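Purine nucleoside phosphorylase (Thermus thermophilus, PDB 1ODI) probably catalyses the phosphate-dependent cleavage of purine nucleosides, adenosine among them, into free base and a ribose 1-phosphate sugar. Local coordinates at residues 96-101 with 200-205. Numbering follows the deposited sequence.
Sequences SDLAPG and LAVSNR. With ADN (adenosine), chain H.
Leu98 carries its CG anti to the backbone N (chi1 -163°) and Val202 sets CG2 anti to its carbonyl carbon, torsions that bring Leu98 CG within 3.7 Å of Val202 CG2. The other flank of Val202, CB and CG1, rests against the Ala99 carbonyl oxygen and Pro100 CA. The backbones meet directly: Gly101 N donates to Val202 O at 2.7 Å (N-H...O angle 154°), and Pro100 CA adds a CH...O contact to that oxygen at 3.3 Å. Arg205, extended from CG to NE, reaches over to the loop and crosses Pro100 at about a right angle; Pro100 CD lies over one face of its guanidinium, 3.4 Å above the plane, while Ser96 O sits at the edge and accepts a weak bond from Arg205 NE at 3.5 Å. On the strand, Asn204 reads the adenine of bound adenosine: ND2 donates to N7 at 2.8 Å and OD1 accepts from N6 at 3.1 Å. A second ND2 bond, to Ser203 OG near the amide plane, helps fix the amide's rotation. A leucine in place of Asn204 would probably leave N7 and N6 without these mates. In this adenosine site of a phosphorylase-superfamily protein, His5 of the second subunit, Glu181 and Met180 also hydrogen-bond the ligand. Strand 195-205 pairs parallel with strand 84-93 and antiparallel with 103-106, the two strands the loop joins, and Ser203 touches helix 214-234.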
# COMPACT_ATOMS: atom_id res chain seq x y z
N SER A 96 20.08 2.50 -23.39
CA SER A 96 21.13 3.03 -24.27
C SER A 96 20.75 3.14 -25.74
O SER A 96 21.30 3.97 -26.44
CB SER A 96 22.41 2.18 -24.15
OG SER A 96 22.92 2.23 -22.83
N ASP A 97 19.80 2.33 -26.19
CA ASP A 97 19.37 2.31 -27.59
C ASP A 97 18.55 3.53 -28.03
O ASP A 97 18.46 3.78 -29.22
CB ASP A 97 18.55 1.06 -27.83
CG ASP A 97 17.32 0.98 -26.92
OD1 ASP A 97 17.52 1.03 -25.70
OD2 ASP A 97 16.20 0.87 -27.44
N LEU A 98 17.96 4.29 -27.10
CA LEU A 98 17.19 5.46 -27.50
C LEU A 98 18.09 6.70 -27.45
O LEU A 98 18.50 7.13 -26.38
CB LEU A 98 16.00 5.60 -26.55
CG LEU A 98 14.79 6.48 -26.89
CD1 LEU A 98 14.33 6.20 -28.31
CD2 LEU A 98 13.67 6.20 -25.90
N ALA A 99 18.41 7.25 -28.63
CA ALA A 99 19.30 8.40 -28.72
C ALA A 99 18.59 9.74 -28.66
O ALA A 99 17.42 9.87 -29.04
CB ALA A 99 20.15 8.30 -29.99
N PRO A 100 19.31 10.78 -28.20
CA PRO A 100 18.75 12.13 -28.10
C PRO A 100 18.30 12.66 -29.45
O PRO A 100 19.03 12.56 -30.44
CB PRO A 100 19.90 12.93 -27.51
CG PRO A 100 20.59 11.92 -26.64
CD PRO A 100 20.62 10.71 -27.54
N GLY A 101 17.09 13.22 -29.50
CA GLY A 101 16.57 13.73 -30.75
C GLY A 101 15.47 12.84 -31.29
O GLY A 101 14.60 13.29 -32.04
N LEU A 200 7.04 13.17 -27.46
CA LEU A 200 8.26 13.60 -26.80
C LEU A 200 9.52 13.52 -27.64
O LEU A 200 9.62 12.72 -28.57
CB LEU A 200 8.45 12.76 -25.54
CG LEU A 200 7.18 12.70 -24.69
CD1 LEU A 200 6.99 11.31 -24.15
CD2 LEU A 200 7.27 13.72 -23.59
N ALA A 201 10.48 14.36 -27.29
CA ALA A 201 11.77 14.39 -27.96
C ALA A 201 12.79 14.04 -26.88
O ALA A 201 12.94 14.76 -25.90
CB ALA A 201 12.04 15.78 -28.51
N VAL A 202 13.47 12.92 -27.05
CA VAL A 202 14.47 12.51 -26.08
C VAL A 202 15.55 13.59 -26.03
O VAL A 202 16.14 13.93 -27.06
CB VAL A 202 15.12 11.18 -26.49
CG1 VAL A 202 16.12 10.75 -25.44
CG2 VAL A 202 14.04 10.12 -26.69
N SER A 203 15.79 14.13 -24.84
CA SER A 203 16.80 15.18 -24.69
C SER A 203 18.02 14.70 -23.92
O SER A 203 19.03 15.41 -23.83
CB SER A 203 16.19 16.40 -23.98
OG SER A 203 15.61 16.03 -22.75
N ASN A 204 17.94 13.49 -23.38
CA ASN A 204 19.04 12.93 -22.62
C ASN A 204 18.80 11.48 -22.22
O ASN A 204 17.67 10.97 -22.30
CB ASN A 204 19.25 13.76 -21.36
CG ASN A 204 18.09 13.61 -20.37
OD1 ASN A 204 18.14 12.78 -19.47
ND2 ASN A 204 17.05 14.40 -20.57
N ARG A 205 19.87 10.83 -21.80
CA ARG A 205 19.77 9.46 -21.32
C ARG A 205 19.78 9.64 -19.80
O ARG A 205 20.48 10.50 -19.27
CB ARG A 205 20.97 8.62 -21.80
CG ARG A 205 21.07 8.51 -23.32
CD ARG A 205 22.02 7.40 -23.74
NE ARG A 205 21.99 7.13 -25.17
CZ ARG A 205 22.63 7.85 -26.09
NH1 ARG A 205 23.37 8.89 -25.74
NH2 ARG A 205 22.54 7.51 -27.38
O5' ADN H . 13.92 18.55 -17.26
C5' ADN H . 12.90 17.78 -16.65
C4' ADN H . 11.64 18.09 -17.48
O4' ADN H . 11.73 17.69 -18.90
C3' ADN H . 10.42 17.34 -16.97
O3' ADN H . 9.33 18.28 -17.02
C2' ADN H . 10.20 16.14 -17.92
O2' ADN H . 8.88 16.05 -18.45
C1' ADN H . 11.35 16.31 -18.97
N9 ADN H . 12.54 15.38 -18.82
C8 ADN H . 13.65 15.36 -19.67
N7 ADN H . 14.58 14.50 -19.36
C5 ADN H . 14.08 13.87 -18.22
C6 ADN H . 14.60 12.82 -17.36
N6 ADN H . 15.79 12.23 -17.57
N1 ADN H . 13.83 12.43 -16.29
C2 ADN H . 12.62 13.03 -16.07
N3 ADN H . 12.04 14.02 -16.80
C4 ADN H . 12.82 14.39 -17.86